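Local atomic coordinates of rhamnogalacturonan endolyase YesW (Bacillus subtilis, PDB entry 2ZUX), a protein that cleaves the rhamnogalacturonan backbone in the branched regions of plant cell-wall pectin by endo-type elimination, requiring calcium or manganese for activity. Residues V23-L28 with V35-Y40. Numbering follows the deposited sequence.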
loop_
_atom_site.group_PDB
_atom_site.type_symbol
_atom_site.label_atom_id
_atom_site.label_comp_id
_atom_site.label_asym_id
_atom_site.label_seq_id
_atom_site.Cartn_x
_atom_site.Cartn_y
_atom_site.Cartn_z
ATOM N N VAL A 23 21.790 -13.888 -1.693
ATOM C CA VAL A 23 21.990 -12.472 -1.992
ATOM C C VAL A 23 20.989 -12.055 -3.069
ATOM O O VAL A 23 20.832 -12.747 -4.069
ATOM C CB VAL A 23 23.447 -12.200 -2.490
ATOM C CG1 VAL A 23 23.690 -10.728 -2.725
ATOM C CG2 VAL A 23 24.483 -12.750 -1.496
ATOM N N SER A 24 20.292 -10.941 -2.865
ATOM C CA SER A 24 19.439 -10.397 -3.927
ATOM C C SER A 24 19.489 -8.880 -3.939
ATOM O O SER A 24 19.888 -8.238 -2.961
ATOM C CB SER A 24 17.999 -10.953 -3.904
ATOM O OG SER A 24 17.149 -10.246 -3.009
ATOM N N TRP A 25 19.131 -8.312 -5.086
ATOM C CA TRP A 25 19.260 -6.877 -5.293
ATOM C C TRP A 25 18.306 -6.405 -6.385
ATOM O O TRP A 25 17.664 -7.220 -7.060
ATOM C CB TRP A 25 20.717 -6.493 -5.623
ATOM C CG TRP A 25 21.262 -7.112 -6.892
ATOM C CD1 TRP A 25 21.253 -6.562 -8.145
ATOM C CD2 TRP A 25 21.889 -8.398 -7.023
ATOM N NE1 TRP A 25 21.843 -7.424 -9.049
ATOM C CE2 TRP A 25 22.247 -8.553 -8.385
ATOM C CE3 TRP A 25 22.189 -9.431 -6.123
ATOM C CZ2 TRP A 25 22.876 -9.707 -8.870
ATOM C CZ3 TRP A 25 22.823 -10.578 -6.604
ATOM C CH2 TRP A 25 23.153 -10.705 -7.966
ATOM N N ARG A 26 18.217 -5.092 -6.539
ATOM C CA ARG A 26 17.279 -4.487 -7.477
ATOM C C ARG A 26 17.809 -4.427 -8.889
ATOM O O ARG A 26 18.997 -4.176 -9.111
ATOM C CB ARG A 26 16.965 -3.059 -7.057
ATOM C CG ARG A 26 16.245 -2.924 -5.741
ATOM C CD ARG A 26 16.252 -1.490 -5.283
ATOM N NE ARG A 26 15.371 -1.289 -4.142
ATOM C CZ ARG A 26 15.559 -0.395 -3.175
ATOM N NH1 ARG A 26 16.638 0.377 -3.148
ATOM N NH2 ARG A 26 14.655 -0.290 -2.206
ATOM N N PHE A 27 16.896 -4.636 -9.831
ATOM C CA PHE A 27 17.067 -4.216 -11.214
ATOM C C PHE A 27 16.329 -2.879 -11.282
ATOM O O PHE A 27 15.105 -2.833 -11.135
ATOM C CB PHE A 27 16.447 -5.287 -12.116
ATOM C CG PHE A 27 16.582 -5.040 -13.607
ATOM C CD1 PHE A 27 17.729 -4.473 -14.169
ATOM C CD2 PHE A 27 15.557 -5.449 -14.456
ATOM C CE1 PHE A 27 17.819 -4.290 -15.560
ATOM C CE2 PHE A 27 15.646 -5.280 -15.839
ATOM C CZ PHE A 27 16.774 -4.702 -16.387
ATOM N N LEU A 28 17.077 -1.792 -11.446
ATOM C CA LEU A 28 16.523 -0.440 -11.338
ATOM C C LEU A 28 15.876 0.015 -12.633
ATOM O O LEU A 28 16.343 -0.334 -13.720
ATOM C CB LEU A 28 17.615 0.553 -10.918
ATOM C CG LEU A 28 18.234 0.314 -9.535
ATOM C CD1 LEU A 28 19.495 1.145 -9.370
ATOM C CD2 LEU A 28 17.249 0.601 -8.397
ATOM N N VAL A 35 22.055 -4.717 -19.099
ATOM C CA VAL A 35 22.859 -4.604 -17.880
ATOM C C VAL A 35 23.022 -5.969 -17.212
ATOM O O VAL A 35 22.064 -6.736 -17.107
ATOM C CB VAL A 35 22.254 -3.558 -16.899
ATOM C CG1 VAL A 35 23.060 -3.474 -15.605
ATOM C CG2 VAL A 35 22.209 -2.185 -17.563
ATOM N N LEU A 36 24.249 -6.281 -16.811
ATOM C CA LEU A 36 24.549 -7.491 -16.063
ATOM C C LEU A 36 25.216 -7.103 -14.752
ATOM O O LEU A 36 25.455 -5.919 -14.507
ATOM C CB LEU A 36 25.462 -8.414 -16.874
ATOM C CG LEU A 36 24.973 -8.976 -18.211
ATOM C CD1 LEU A 36 26.036 -9.892 -18.798
ATOM C CD2 LEU A 36 23.671 -9.719 -18.040
ATOM N N PHE A 37 25.508 -8.096 -13.912
ATOM C CA PHE A 37 26.045 -7.834 -12.577
ATOM C C PHE A 37 27.184 -8.756 -12.169
ATOM O O PHE A 37 27.185 -9.948 -12.488
ATOM C CB PHE A 37 24.935 -7.917 -11.527
ATOM C CG PHE A 37 23.830 -6.932 -11.746
ATOM C CD1 PHE A 37 23.969 -5.617 -11.322
ATOM C CD2 PHE A 37 22.660 -7.312 -12.399
ATOM C CE1 PHE A 37 22.957 -4.690 -11.527
ATOM C CE2 PHE A 37 21.640 -6.389 -12.613
ATOM C CZ PHE A 37 21.791 -5.076 -12.177
ATOM N N ASN A 38 28.141 -8.188 -11.442
ATOM C CA ASN A 38 29.143 -8.977 -10.737
ATOM C C ASN A 38 28.908 -8.914 -9.233
ATOM O O ASN A 38 28.589 -7.852 -8.692
ATOM C CB ASN A 38 30.558 -8.508 -11.082
ATOM C CG ASN A 38 30.977 -8.898 -12.492
ATOM O OD1 ASN A 38 30.566 -9.939 -13.006
ATOM N ND2 ASN A 38 31.799 -8.061 -13.124
ATOM N N VAL A 39 29.058 -10.062 -8.576
ATOM C CA VAL A 39 28.842 -10.177 -7.135
ATOM C C VAL A 39 30.186 -10.323 -6.415
ATOM O O VAL A 39 31.007 -11.174 -6.781
ATOM C CB VAL A 39 27.917 -11.373 -6.796
ATOM C CG1 VAL A 39 27.571 -11.389 -5.310
ATOM C CG2 VAL A 39 26.640 -11.319 -7.631
ATOM N N TYR A 40 30.396 -9.493 -5.397
ATOM C CA TYR A 40 31.645 -9.492 -4.632
ATOM C C TYR A 40 31.411 -9.789 -3.163
ATOM O O TYR A 40 30.551 -9.176 -2.523
ATOM C CB TYR A 40 32.346 -8.143 -4.762
ATOM C CG TYR A 40 32.889 -7.857 -6.140
ATOM C CD1 TYR A 40 34.248 -7.997 -6.414
ATOM C CD2 TYR A 40 32.046 -7.439 -7.171
ATOM C CE1 TYR A 40 34.755 -7.734 -7.684
ATOM C CE2 TYR A 40 32.541 -7.179 -8.438
ATOM C CZ TYR A 40 33.895 -7.328 -8.688
ATOM O OH TYR A 40 34.388 -7.064 -9.946
#
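Trp25 drives the edge of its indole into one face of the Phe37 ring, a T-shaped pair whose planes meet at 72°, with the centre of the five-membered ring 4.5 Å from that of the phenyl. The pyrrole nitrogen leads: Trp25 NE1 stands 3.3 Å above the phenyl plane, over its centre, and comes within 3.4 Å of Phe37 CG. At the indole edge, in its plane, Phe37 CD2 lies 3.5 Å from Trp25 NE1. The benzo half carries on along the strand, Trp25 CZ2 resting 3.8 Å from Phe37 CB and Trp25 CH2 3.6 Å from Val39 CG2. Trp25 chi1 of 62° tucks CG between its backbone N and carbonyl carbon, and from there the indole spans both partners. Phe37 and Val39, two residues apart, present their side chains on the same side of strand 36-41. All three residues are buried; the side chains of Trp25 and Phe37 both touch Val69, and those of Trp25 and Val39 touch Tyr56. Trp25, just beyond strand 20-24, thus reaches strand 36-41, not a sheet neighbour, in the apolar interior of the N-terminal domain, consistent with the core of an immunoglobulin-like (E-set) beta-sandwich, while Ser24 OG, hydrogen-bonded to Asp510 N, ties the segment to the beta-propeller.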